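Local coordinates for protein nucleoside permease NupG (Escherichia coli K-12, PDB 7DLA) that carries purine and pyrimidine nucleosides across the inner membrane of Escherichia coli, driven by the proton motive force, at residues I81-A86 against M160-G165; F12-L17 against F104-T109; L33-A38 against T90-M95; L25-F30 against F230-L235. The protein carries 1 engineered substitution. One frame throughout, in Å; residues are numbered along the deposited sequence.

Contact 1: residues I81-A86 against M160-G165; sequences ITLFMA and MQLYIG
Leu162 pushes its branched end between Leu83 and Ala86, and this wedge is the tightly filled part of a nearly antiparallel helix pair. The axes of the two short segments approach to 7.9 Å and run at 164° to each other. One branch of the fork, Leu162 CD2, lies 3.7 Å from Leu83 CD2, the two leucines crossing at about a right angle. The other branch reaches the opposite helix one turn on, with Leu162 CD1 3.6 Å from Ala86 CB. Gly165 adds backbone alone to the interface, and Leu83 CD1 settles 4.2 Å from its carbonyl carbon. All four of these residues are buried, and no hydrogen bond joins the segments here.

The other flank is more open and lies at the surface, where an apolar ring may face lipid. The CB of Phe84 points away from the partner helix, but with CG anti to the backbone N (chi1 173°) the ring swings back to Tyr163. Phe84 CD1 meets the edge of the tyrosine ring near its plane. The centroids are 5.4 Å apart and the planes inclined at 49°, an oblique aromatic pair. If Tyr163 were replaced by a serine, Phe84 would probably be left without its aromatic neighbour and freer to turn.

In the bundle, helix 92-122 flanks helix 68-86, Asn102 touching Leu83 and Val98 touching Ala86. Trp21 also reaches Leu83, while Ala166 and Ser169 of helix 160-177 extend the same seam.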
loop_
_atom_site.group_PDB
_atom_site.type_symbol
_atom_site.label_atom_id
_atom_site.label_comp_id
_atom_site.label_asym_id
_atom_site.label_seq_id
_atom_site.Cartn_x
_atom_site.Cartn_y
_atom_site.Cartn_z
ATOM N N ILE A 81 -1.855 2.276 -20.499
ATOM C CA ILE A 81 -2.225 3.483 -21.244
ATOM C C ILE A 81 -2.202 4.700 -20.327
ATOM O O ILE A 81 -1.659 5.760 -20.687
ATOM C CB ILE A 81 -3.600 3.313 -21.921
ATOM C CG1 ILE A 81 -3.468 2.622 -23.274
ATOM C CG2 ILE A 81 -4.273 4.664 -22.109
ATOM C CD1 ILE A 81 -4.787 2.173 -23.842
ATOM N N THR A 82 -2.769 4.561 -19.118
ATOM C CA THR A 82 -2.877 5.713 -18.229
ATOM C C THR A 82 -1.511 6.131 -17.705
ATOM O O THR A 82 -1.223 7.324 -17.594
ATOM C CB THR A 82 -3.826 5.422 -17.064
ATOM O OG1 THR A 82 -3.357 4.302 -16.306
ATOM C CG2 THR A 82 -5.240 5.142 -17.568
ATOM N N LEU A 83 -0.666 5.164 -17.348
ATOM C CA LEU A 83 0.658 5.489 -16.815
ATOM C C LEU A 83 1.467 6.299 -17.838
ATOM O O LEU A 83 2.129 7.305 -17.500
ATOM C CB LEU A 83 1.339 4.162 -16.418
ATOM C CG LEU A 83 0.841 3.612 -15.059
ATOM C CD1 LEU A 83 1.017 2.117 -14.889
ATOM C CD2 LEU A 83 1.493 4.324 -13.890
ATOM N N PHE A 84 1.370 5.891 -19.109
ATOM C CA PHE A 84 1.941 6.657 -20.211
ATOM C C PHE A 84 1.409 8.088 -20.181
ATOM O O PHE A 84 2.184 9.043 -20.058
ATOM C CB PHE A 84 1.593 5.950 -21.529
ATOM C CG PHE A 84 1.973 6.705 -22.780
ATOM C CD1 PHE A 84 3.232 6.535 -23.333
ATOM C CD2 PHE A 84 1.070 7.552 -23.417
ATOM C CE1 PHE A 84 3.598 7.204 -24.479
ATOM C CE2 PHE A 84 1.427 8.235 -24.558
ATOM C CZ PHE A 84 2.695 8.064 -25.095
ATOM N N MET A 85 0.069 8.247 -20.237
ATOM C CA MET A 85 -0.522 9.590 -20.224
ATOM C C MET A 85 -0.096 10.386 -19.002
ATOM O O MET A 85 0.001 11.617 -19.049
ATOM C CB MET A 85 -2.042 9.529 -20.247
ATOM C CG MET A 85 -2.689 9.128 -21.533
ATOM S SD MET A 85 -4.472 9.074 -21.240
ATOM C CE MET A 85 -5.013 10.706 -21.799
ATOM N N ALA A 86 0.115 9.702 -17.883
ATOM C CA ALA A 86 0.452 10.383 -16.639
ATOM C C ALA A 86 1.839 11.008 -16.725
ATOM O O ALA A 86 2.073 12.093 -16.169
ATOM C CB ALA A 86 0.343 9.398 -15.456
ATOM N N MET A 160 10.207 9.724 -15.924
ATOM C CA MET A 160 10.601 8.469 -16.537
ATOM C C MET A 160 10.031 7.276 -15.789
ATOM O O MET A 160 9.599 6.295 -16.410
ATOM C CB MET A 160 12.123 8.411 -16.614
ATOM C CG MET A 160 12.660 8.944 -17.923
ATOM S SD MET A 160 12.008 7.847 -19.175
ATOM C CE MET A 160 12.684 6.312 -18.583
ATOM N N GLN A 161 10.021 7.350 -14.457
ATOM C CA GLN A 161 9.482 6.260 -13.654
ATOM C C GLN A 161 8.152 5.783 -14.217
ATOM O O GLN A 161 7.896 4.575 -14.291
ATOM C CB GLN A 161 9.329 6.725 -12.207
ATOM C CG GLN A 161 8.322 7.849 -12.053
ATOM C CD GLN A 161 8.178 8.302 -10.623
ATOM O OE1 GLN A 161 9.059 8.050 -9.827
ATOM N NE2 GLN A 161 7.097 9.001 -10.298
ATOM N N LEU A 162 7.331 6.725 -14.694
ATOM C CA LEU A 162 5.995 6.408 -15.187
ATOM C C LEU A 162 6.057 5.680 -16.531
ATOM O O LEU A 162 5.288 4.735 -16.784
ATOM C CB LEU A 162 5.200 7.701 -15.317
ATOM C CG LEU A 162 4.539 8.293 -14.073
ATOM C CD1 LEU A 162 3.759 9.495 -14.493
ATOM C CD2 LEU A 162 3.636 7.324 -13.327
ATOM N N TYR A 163 6.962 6.111 -17.412
ATOM C CA TYR A 163 7.131 5.397 -18.673
ATOM C C TYR A 163 7.526 3.959 -18.405
ATOM O O TYR A 163 6.992 3.033 -19.019
ATOM C CB TYR A 163 8.169 6.106 -19.555
ATOM C CG TYR A 163 7.513 7.152 -20.397
ATOM C CD1 TYR A 163 6.222 6.967 -20.835
ATOM C CD2 TYR A 163 8.146 8.349 -20.695
ATOM C CE1 TYR A 163 5.579 7.905 -21.570
ATOM C CE2 TYR A 163 7.496 9.324 -21.438
ATOM C CZ TYR A 163 6.201 9.084 -21.876
ATOM O OH TYR A 163 5.486 9.999 -22.616
ATOM N N ILE A 164 8.427 3.762 -17.445
ATOM C CA ILE A 164 8.902 2.425 -17.102
ATOM C C ILE A 164 7.769 1.579 -16.519
ATOM O O ILE A 164 7.629 0.397 -16.841
ATOM C CB ILE A 164 10.082 2.549 -16.125
ATOM C CG1 ILE A 164 11.164 3.421 -16.747
ATOM C CG2 ILE A 164 10.627 1.187 -15.759
ATOM C CD1 ILE A 164 12.370 3.575 -15.875
ATOM N N GLY A 165 6.951 2.158 -15.646
ATOM C CA GLY A 165 5.828 1.408 -15.111
ATOM C C GLY A 165 4.857 0.960 -16.188
ATOM O O GLY A 165 4.402 -0.185 -16.195
#

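Contact 2: residues F12-L17 against F104-T109; sequences FLQFCL and FAYMPT
Gln14 and Thr109 mark the nearest backbones of two helical segments that run at 142° to each other, with axes no closer than 11.8 Å, so side chains must bridge most of the gap. Tyr106 spans it from one side. Its CG stands anti to the backbone N (chi1 -178°), which extends the ring across the interface until the phenol donates to the main-chain carbonyl of Gln14, Tyr106 OH to Gln14 O being 2.7 Å. The donor is tilted well out of that carbonyl plane.

Gln14 answers from the other side. Bent at chi2 (80°), its chain brings the amide across to Thr109, where the bond from Gln14 NE2 to Thr109 OG1 measures 3.0 Å, is almost straight and lies in the amide plane. Thr109 OG1 is itself a donor to Tyr106 O one turn back, on a lone pair in the carbonyl plane, so the hydroxyl relays between the amide and its own helix. The same oxygen sits over one face of the Tyr106 ring. Gln14 OE1 is taken up by His76 and Tyr72 of helix 68-86, which leaves the amide held at both of its ends. Apolar contact completes the join, with Leu17 CD1 3.4 Å from Tyr106 CE2, while Trp18 stacks on the tyrosine.

Helix 92-122 is kinked at Pro108, whose nitrogen makes no bond to the preceding turn. In the major facilitator fold the first and fourth transmembrane helices line the central cavity, and this buried polar join links those two helices.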
loop_
_atom_site.group_PDB
_atom_site.type_symbol
_atom_site.label_atom_id
_atom_site.label_comp_id
_atom_site.label_asym_id
_atom_site.label_seq_id
_atom_site.Cartn_x
_atom_site.Cartn_y
_atom_site.Cartn_z
ATOM N N PHE A 12 6.368 -10.911 -10.015
ATOM C CA PHE A 12 7.393 -9.910 -10.274
ATOM C C PHE A 12 6.804 -8.703 -10.977
ATOM O O PHE A 12 6.886 -7.581 -10.474
ATOM C CB PHE A 12 8.504 -10.476 -11.146
ATOM C CG PHE A 12 9.695 -9.567 -11.226
ATOM C CD1 PHE A 12 10.660 -9.577 -10.234
ATOM C CD2 PHE A 12 9.882 -8.745 -12.311
ATOM C CE1 PHE A 12 11.758 -8.747 -10.301
ATOM C CE2 PHE A 12 10.968 -7.888 -12.364
ATOM C CZ PHE A 12 11.911 -7.901 -11.351
ATOM N N LEU A 13 6.219 -8.926 -12.159
ATOM C CA LEU A 13 5.745 -7.832 -13.004
ATOM C C LEU A 13 4.636 -7.046 -12.326
ATOM O O LEU A 13 4.650 -5.801 -12.330
ATOM C CB LEU A 13 5.258 -8.373 -14.353
ATOM C CG LEU A 13 6.328 -8.903 -15.274
ATOM C CD1 LEU A 13 5.694 -9.244 -16.578
ATOM C CD2 LEU A 13 7.335 -7.807 -15.442
ATOM N N GLN A 14 3.640 -7.766 -11.789
ATOM C CA GLN A 14 2.495 -7.197 -11.100
ATOM C C GLN A 14 2.954 -6.123 -10.136
ATOM O O GLN A 14 2.330 -5.064 -9.999
ATOM C CB GLN A 14 1.742 -8.276 -10.328
ATOM C CG GLN A 14 0.770 -7.705 -9.320
ATOM C CD GLN A 14 -0.524 -7.250 -9.961
ATOM O OE1 GLN A 14 -0.930 -7.777 -10.991
ATOM N NE2 GLN A 14 -1.156 -6.245 -9.381
ATOM N N PHE A 15 4.065 -6.388 -9.467
ATOM C CA PHE A 15 4.507 -5.418 -8.481
ATOM C C PHE A 15 5.627 -4.515 -8.955
ATOM O O PHE A 15 5.755 -3.397 -8.451
ATOM C CB PHE A 15 4.917 -6.148 -7.219
ATOM C CG PHE A 15 3.770 -6.724 -6.516
ATOM C CD1 PHE A 15 2.785 -5.892 -6.010
ATOM C CD2 PHE A 15 3.616 -8.091 -6.415
ATOM C CE1 PHE A 15 1.694 -6.426 -5.360
ATOM C CE2 PHE A 15 2.537 -8.633 -5.763
ATOM C CZ PHE A 15 1.571 -7.800 -5.234
ATOM N N CYS A 16 6.440 -4.967 -9.898
ATOM C CA CYS A 16 7.462 -4.110 -10.465
ATOM C C CYS A 16 6.823 -2.866 -11.045
ATOM O O CYS A 16 7.247 -1.746 -10.746
ATOM C CB CYS A 16 8.229 -4.869 -11.538
ATOM S SG CYS A 16 9.831 -4.191 -11.792
ATOM N N LEU A 17 5.754 -3.045 -11.836
ATOM C CA LEU A 17 5.119 -1.887 -12.465
ATOM C C LEU A 17 4.625 -0.904 -11.421
ATOM O O LEU A 17 4.687 0.307 -11.636
ATOM C CB LEU A 17 3.966 -2.298 -13.385
ATOM C CG LEU A 17 2.608 -2.775 -12.856
ATOM C CD1 LEU A 17 1.599 -1.642 -12.576
ATOM C CD2 LEU A 17 2.011 -3.753 -13.830
ATOM N N PHE A 104 -8.308 2.592 -10.369
ATOM C CA PHE A 104 -9.551 1.875 -10.614
ATOM C C PHE A 104 -9.275 0.612 -11.402
ATOM O O PHE A 104 -9.919 -0.414 -11.179
ATOM C CB PHE A 104 -10.520 2.779 -11.369
ATOM C CG PHE A 104 -11.617 3.339 -10.517
ATOM C CD1 PHE A 104 -11.346 4.325 -9.566
ATOM C CD2 PHE A 104 -12.914 2.902 -10.658
ATOM C CE1 PHE A 104 -12.355 4.854 -8.769
ATOM C CE2 PHE A 104 -13.930 3.428 -9.856
ATOM C CZ PHE A 104 -13.643 4.412 -8.920
ATOM N N ALA A 105 -8.299 0.662 -12.307
ATOM C CA ALA A 105 -7.877 -0.529 -13.034
ATOM C C ALA A 105 -6.908 -1.398 -12.236
ATOM O O ALA A 105 -6.966 -2.623 -12.315
ATOM C CB ALA A 105 -7.232 -0.135 -14.361
ATOM N N TYR A 106 -6.025 -0.794 -11.458
ATOM C CA TYR A 106 -4.940 -1.544 -10.850
ATOM C C TYR A 106 -5.339 -2.239 -9.565
ATOM O O TYR A 106 -4.902 -3.363 -9.325
ATOM C CB TYR A 106 -3.756 -0.634 -10.577
ATOM C CG TYR A 106 -2.602 -1.401 -9.996
ATOM C CD1 TYR A 106 -2.478 -1.604 -8.629
ATOM C CD2 TYR A 106 -1.710 -2.043 -10.827
ATOM C CE1 TYR A 106 -1.429 -2.327 -8.121
ATOM C CE2 TYR A 106 -0.682 -2.786 -10.327
ATOM C CZ TYR A 106 -0.538 -2.923 -8.987
ATOM O OH TYR A 106 0.520 -3.675 -8.545
ATOM N N MET A 107 -6.082 -1.558 -8.705
ATOM C CA MET A 107 -6.522 -2.107 -7.426
ATOM C C MET A 107 -7.170 -3.481 -7.554
ATOM O O MET A 107 -6.781 -4.393 -6.807
ATOM C CB MET A 107 -7.478 -1.095 -6.789
ATOM C CG MET A 107 -6.808 0.102 -6.161
ATOM S SD MET A 107 -5.034 0.013 -5.861
ATOM C CE MET A 107 -4.855 -1.280 -4.662
ATOM N N PRO A 108 -8.124 -3.710 -8.462
ATOM C CA PRO A 108 -8.707 -5.053 -8.566
ATOM C C PRO A 108 -7.699 -6.141 -8.919
ATOM O O PRO A 108 -7.890 -7.311 -8.545
ATOM C CB PRO A 108 -9.757 -4.856 -9.665
ATOM C CG PRO A 108 -10.132 -3.411 -9.536
ATOM C CD PRO A 108 -8.817 -2.777 -9.372
ATOM N N THR A 109 -6.628 -5.803 -9.648
ATOM C CA THR A 109 -5.693 -6.840 -10.080
ATOM C C THR A 109 -5.023 -7.503 -8.887
ATOM O O THR A 109 -4.600 -8.661 -8.986
ATOM C CB THR A 109 -4.637 -6.280 -11.076
ATOM O OG1 THR A 109 -3.764 -5.338 -10.444
ATOM C CG2 THR A 109 -5.319 -5.604 -12.234
#

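Contact 3: residues L33-A38 against T90-M95; sequences LKFDGA and TTPEAM
Phe35 lays one face of its ring against Pro92, and this CH-pi contact is the main apolar link between two periplasmic turns. Pro92 CG stands 3.5 Å from the ring centroid and 19° off the normal, somewhat toward the rim. Phe35 CG is anti to its own carbonyl carbon (chi1 -90°), and from there the ring reaches over the proline. Two further apolar contacts widen the patch: Met95 CB lies at the ring's edge, 4.2 Å from Phe35 CE2, and Leu33 CD1 comes within 4.3 Å of Met95 CE. With an alanine in place of Phe35, Pro92 would probably lose the flat surface it rests on and a gap would open between the two turns.

A carbonyl oxygen also meets the ring. Thr90 O sits at the edge, near the ring plane, 3.7 Å from Phe35 CE1.

No hydrogen bond crosses between the two segments; the polar bonds are local to each helix start. Thr91 occupies the N-cap of helix 92-122, where its OG1 accepts a weak bond from Ala94 N at 3.4 Å. Asp36 holds the equivalent position before helix 37-64; it makes no capping bond, though its OD1 pairs with Ser39.

Met29 of helix 25-32 touches both Phe35 and Met95. The whole is a junction of two short periplasmic connections, between transmembrane helices one and two and between three and four, in the N-terminal half of a major facilitator transporter.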
loop_
_atom_site.group_PDB
_atom_site.type_symbol
_atom_site.label_atom_id
_atom_site.label_comp_id
_atom_site.label_asym_id
_atom_site.label_seq_id
_atom_site.Cartn_x
_atom_site.Cartn_y
_atom_site.Cartn_z
ATOM N N LEU A 33 7.321 18.875 -10.433
ATOM C CA LEU A 33 6.127 19.555 -10.926
ATOM C C LEU A 33 5.686 20.739 -10.058
ATOM O O LEU A 33 4.662 21.361 -10.370
ATOM C CB LEU A 33 4.973 18.562 -11.047
ATOM C CG LEU A 33 5.072 17.479 -12.117
ATOM C CD1 LEU A 33 3.692 17.147 -12.672
ATOM C CD2 LEU A 33 6.016 17.845 -13.201
ATOM N N LYS A 34 6.414 21.059 -8.986
ATOM C CA LYS A 34 6.059 22.157 -8.090
ATOM C C LYS A 34 4.586 22.063 -7.700
ATOM O O LYS A 34 3.768 22.907 -8.058
ATOM C CB LYS A 34 6.379 23.513 -8.734
ATOM C CG LYS A 34 7.813 23.668 -9.313
ATOM C CD LYS A 34 8.927 23.420 -8.303
ATOM C CE LYS A 34 10.334 23.756 -8.846
ATOM N NZ LYS A 34 10.606 23.472 -10.312
ATOM N N PHE A 35 4.246 20.964 -7.033
ATOM C CA PHE A 35 2.918 20.697 -6.510
ATOM C C PHE A 35 2.989 20.948 -5.016
ATOM O O PHE A 35 4.029 20.712 -4.399
ATOM C CB PHE A 35 2.542 19.238 -6.759
ATOM C CG PHE A 35 1.858 18.998 -8.065
ATOM C CD1 PHE A 35 2.001 19.897 -9.118
ATOM C CD2 PHE A 35 1.108 17.858 -8.258
ATOM C CE1 PHE A 35 1.376 19.672 -10.329
ATOM C CE2 PHE A 35 0.487 17.628 -9.466
ATOM C CZ PHE A 35 0.635 18.532 -10.514
ATOM N N ASP A 36 1.896 21.432 -4.435
ATOM C CA ASP A 36 1.846 21.479 -2.972
ATOM C C ASP A 36 1.416 20.142 -2.356
ATOM O O ASP A 36 0.963 19.210 -3.032
ATOM C CB ASP A 36 0.877 22.529 -2.454
ATOM C CG ASP A 36 -0.408 22.530 -3.223
ATOM O OD1 ASP A 36 -0.393 22.059 -4.397
ATOM O OD2 ASP A 36 -1.446 22.883 -2.588
ATOM N N GLY A 37 1.525 20.087 -1.025
ATOM C CA GLY A 37 1.198 18.864 -0.305
ATOM C C GLY A 37 -0.249 18.447 -0.478
ATOM O O GLY A 37 -0.542 17.261 -0.601
ATOM N N ALA A 38 -1.165 19.420 -0.505
ATOM C CA ALA A 38 -2.574 19.139 -0.759
ATOM C C ALA A 38 -2.772 18.344 -2.044
ATOM O O ALA A 38 -3.413 17.285 -2.035
ATOM C CB ALA A 38 -3.348 20.452 -0.837
ATOM N N THR A 90 0.674 17.578 -16.518
ATOM C CA THR A 90 1.409 18.676 -15.919
ATOM C C THR A 90 0.667 19.377 -14.783
ATOM O O THR A 90 1.307 20.114 -14.031
ATOM C CB THR A 90 1.804 19.688 -17.011
ATOM O OG1 THR A 90 2.248 20.901 -16.408
ATOM C CG2 THR A 90 0.623 20.000 -17.896
ATOM N N THR A 91 -0.637 19.122 -14.590
ATOM C CA THR A 91 -1.448 19.778 -13.561
ATOM C C THR A 91 -1.966 18.792 -12.504
ATOM O O THR A 91 -2.091 17.589 -12.772
ATOM C CB THR A 91 -2.645 20.495 -14.194
ATOM O OG1 THR A 91 -3.590 19.528 -14.653
ATOM C CG2 THR A 91 -2.182 21.274 -15.389
ATOM N N PRO A 92 -2.291 19.278 -11.293
ATOM C CA PRO A 92 -2.761 18.358 -10.242
ATOM C C PRO A 92 -4.099 17.719 -10.535
ATOM O O PRO A 92 -4.278 16.538 -10.253
ATOM C CB PRO A 92 -2.844 19.266 -9.010
ATOM C CG PRO A 92 -1.906 20.344 -9.298
ATOM C CD PRO A 92 -2.147 20.634 -10.745
ATOM N N GLU A 93 -5.070 18.480 -11.028
ATOM C CA GLU A 93 -6.381 17.910 -11.321
ATOM C C GLU A 93 -6.253 16.769 -12.322
ATOM O O GLU A 93 -6.874 15.704 -12.163
ATOM C CB GLU A 93 -7.304 19.008 -11.851
ATOM C CG GLU A 93 -6.533 20.099 -12.630
ATOM C CD GLU A 93 -5.950 21.234 -11.767
ATOM O OE1 GLU A 93 -5.998 22.386 -12.240
ATOM O OE2 GLU A 93 -5.471 21.002 -10.628
ATOM N N ALA A 94 -5.397 16.959 -13.333
ATOM C CA ALA A 94 -5.123 15.910 -14.308
ATOM C C ALA A 94 -4.386 14.740 -13.681
ATOM O O ALA A 94 -4.700 13.584 -13.975
ATOM C CB ALA A 94 -4.305 16.468 -15.461
ATOM N N MET A 95 -3.377 15.019 -12.852
ATOM C CA MET A 95 -2.690 13.938 -12.163
ATOM C C MET A 95 -3.682 13.102 -11.372
ATOM O O MET A 95 -3.657 11.872 -11.437
ATOM C CB MET A 95 -1.605 14.487 -11.238
ATOM C CG MET A 95 -0.620 13.417 -10.794
ATOM S SD MET A 95 0.097 12.536 -12.244
ATOM C CE MET A 95 1.651 13.402 -12.459
#

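Contact 4: residues L25-F30 against F230-L235; sequences LGSYMF and FGNTFL
Thr233 donates its hydroxyl to Ser27, with OG1 2.9 Å from Ser27 OG, and this is the more securely placed of the two hydrogen bonds between these segments. Thr233 OG1 stands anti to its carbonyl carbon (chi1 -47°), which turns the hydroxyl to the serine and leaves the methyl branch for apolar contact. Ser27 OG is modelled as donating in turn to Asn232 OD1, but the separation is implausibly short and that oxygen is crowded, so this second bond is doubtful in detail. Asn232 ND2 is hydrogen-bonded to Glu156, which extends the polar line beyond the pair.

Outside this centre the segments meet through a glycine and an aromatic ring. Gly26 has no side chain to hold the threonine off, and its carbonyl carbon lies 3.5 Å from Thr233 OG1. Farther along, Phe30 reaches Thr233 CG2 with its CD2 at 3.7 Å, the two side chains crossing at about a right angle. The axes of the short segments come within 7.6 Å at an angle of 53°, and the alpha carbons of Ser27 and Thr233 are only 4.6 Å apart.

Small hydroxyl side chains and a glycine thus let the first and seventh transmembrane helices, one from each half of the transporter, touch near their periplasmic ends. With few hydrogen bonds and little apolar surface, this part of the interface is consistent with a periplasmic closure that could part during alternating access.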
loop_
_atom_site.group_PDB
_atom_site.type_symbol
_atom_site.label_atom_id
_atom_site.label_comp_id
_atom_site.label_asym_id
_atom_site.label_seq_id
_atom_site.Cartn_x
_atom_site.Cartn_y
_atom_site.Cartn_z
ATOM N N LEU A 25 6.439 9.095 -6.684
ATOM C CA LEU A 25 5.526 10.002 -7.379
ATOM C C LEU A 25 5.218 11.258 -6.561
ATOM O O LEU A 25 4.978 12.334 -7.118
ATOM C CB LEU A 25 4.232 9.272 -7.723
ATOM C CG LEU A 25 3.266 10.093 -8.590
ATOM C CD1 LEU A 25 3.849 10.544 -9.942
ATOM C CD2 LEU A 25 1.880 9.461 -8.734
ATOM N N GLY A 26 5.201 11.149 -5.241
ATOM C CA GLY A 26 5.043 12.346 -4.440
ATOM C C GLY A 26 6.142 13.344 -4.705
ATOM O O GLY A 26 5.874 14.509 -4.971
ATOM N N SER A 27 7.390 12.868 -4.648
ATOM C CA SER A 27 8.577 13.732 -4.884
ATOM C C SER A 27 8.507 14.357 -6.283
ATOM O O SER A 27 8.740 15.578 -6.396
ATOM C CB SER A 27 9.855 12.957 -4.692
ATOM O OG SER A 27 10.208 12.896 -3.318
ATOM N N TYR A 28 8.200 13.547 -7.301
ATOM C CA TYR A 28 8.116 14.031 -8.674
ATOM C C TYR A 28 7.022 15.083 -8.812
ATOM O O TYR A 28 7.172 16.046 -9.575
ATOM C CB TYR A 28 7.902 12.847 -9.622
ATOM C CG TYR A 28 7.354 13.180 -10.989
ATOM C CD1 TYR A 28 8.177 13.674 -12.023
ATOM C CD2 TYR A 28 6.007 12.982 -11.255
ATOM C CE1 TYR A 28 7.646 13.973 -13.301
ATOM C CE2 TYR A 28 5.474 13.265 -12.499
ATOM C CZ TYR A 28 6.281 13.756 -13.530
ATOM O OH TYR A 28 5.657 14.012 -14.746
ATOM N N MET A 29 5.929 14.941 -8.054
ATOM C CA MET A 29 4.936 16.007 -8.046
ATOM C C MET A 29 5.455 17.248 -7.335
ATOM O O MET A 29 5.174 18.372 -7.761
ATOM C CB MET A 29 3.654 15.515 -7.393
ATOM C CG MET A 29 3.003 14.452 -8.209
ATOM S SD MET A 29 1.339 14.064 -7.745
ATOM C CE MET A 29 1.669 12.696 -6.609
ATOM N N PHE A 30 6.233 17.078 -6.273
ATOM C CA PHE A 30 6.645 18.235 -5.484
ATOM C C PHE A 30 7.905 18.895 -6.029
ATOM O O PHE A 30 7.889 20.079 -6.378
ATOM C CB PHE A 30 6.837 17.821 -4.026
ATOM C CG PHE A 30 7.249 18.937 -3.125
ATOM C CD1 PHE A 30 6.314 19.825 -2.635
ATOM C CD2 PHE A 30 8.583 19.114 -2.791
ATOM C CE1 PHE A 30 6.687 20.850 -1.791
ATOM C CE2 PHE A 30 8.962 20.133 -1.933
ATOM C CZ PHE A 30 8.012 21.007 -1.439
ATOM N N PHE A 230 5.302 10.493 1.518
ATOM C CA PHE A 230 6.179 11.652 1.520
ATOM C C PHE A 230 7.574 11.381 2.046
ATOM O O PHE A 230 8.309 12.338 2.274
ATOM C CB PHE A 230 5.579 12.810 2.330
ATOM C CG PHE A 230 4.242 13.276 1.834
ATOM C CD1 PHE A 230 4.159 14.242 0.840
ATOM C CD2 PHE A 230 3.072 12.790 2.402
ATOM C CE1 PHE A 230 2.928 14.674 0.391
ATOM C CE2 PHE A 230 1.841 13.214 1.959
ATOM C CZ PHE A 230 1.763 14.148 0.952
ATOM N N GLY A 231 7.968 10.132 2.266
ATOM C CA GLY A 231 9.271 9.897 2.857
ATOM C C GLY A 231 10.373 10.179 1.865
ATOM O O GLY A 231 11.438 10.699 2.216
ATOM N N ASN A 232 10.113 9.878 0.601
ATOM C CA ASN A 232 11.081 10.185 -0.427
ATOM C C ASN A 232 11.195 11.700 -0.597
ATOM O O ASN A 232 12.295 12.231 -0.807
ATOM C CB ASN A 232 10.654 9.497 -1.720
ATOM C CG ASN A 232 11.553 9.816 -2.865
ATOM O OD1 ASN A 232 11.445 10.859 -3.508
ATOM N ND2 ASN A 232 12.452 8.880 -3.158
ATOM N N THR A 233 10.061 12.417 -0.477
ATOM C CA THR A 233 10.085 13.881 -0.543
ATOM C C THR A 233 10.786 14.479 0.661
ATOM O O THR A 233 11.483 15.487 0.534
ATOM C CB THR A 233 8.669 14.450 -0.664
ATOM O OG1 THR A 233 7.935 13.731 -1.667
ATOM C CG2 THR A 233 8.712 15.911 -1.040
ATOM N N PHE A 234 10.640 13.851 1.822
ATOM C CA PHE A 234 11.334 14.314 3.014
ATOM C C PHE A 234 12.837 14.081 2.900
ATOM O O PHE A 234 13.631 14.914 3.346
ATOM C CB PHE A 234 10.722 13.646 4.251
ATOM C CG PHE A 234 11.657 13.532 5.419
ATOM C CD1 PHE A 234 12.061 14.664 6.112
ATOM C CD2 PHE A 234 12.186 12.307 5.789
ATOM C CE1 PHE A 234 12.941 14.570 7.184
ATOM C CE2 PHE A 234 13.061 12.202 6.868
ATOM C CZ PHE A 234 13.443 13.332 7.561
ATOM N N LEU A 235 13.249 12.980 2.276
ATOM C CA LEU A 235 14.682 12.754 2.104
ATOM C C LEU A 235 15.272 13.652 1.024
ATOM O O LEU A 235 16.418 14.110 1.143
ATOM C CB LEU A 235 14.950 11.292 1.779
ATOM C CG LEU A 235 14.680 10.341 2.929
ATOM C CD1 LEU A 235 15.037 8.950 2.495
ATOM C CD2 LEU A 235 15.555 10.758 4.064
#

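From the N terminus, residues 12-17 open the loop that contact 2 closes at 104-109, and 25-30 open the longest one, closed by contact 4 at 230-235. Contact 3 shuts a shorter loop, 33-38 to 90-95, that lies within both. Contact 1, from 81-86 to 160-165, falls inside the span of contact 4 but crosses contacts 2 and 3, and contacts 2 and 4 cross as well. Contacts 1, 2 and 3 interlock helices of the N-terminal half, whereas contact 4 ties that half to the C-terminal one. Contacts 3 and 4 meet directly, Leu33 N probably bonding to Tyr28 O.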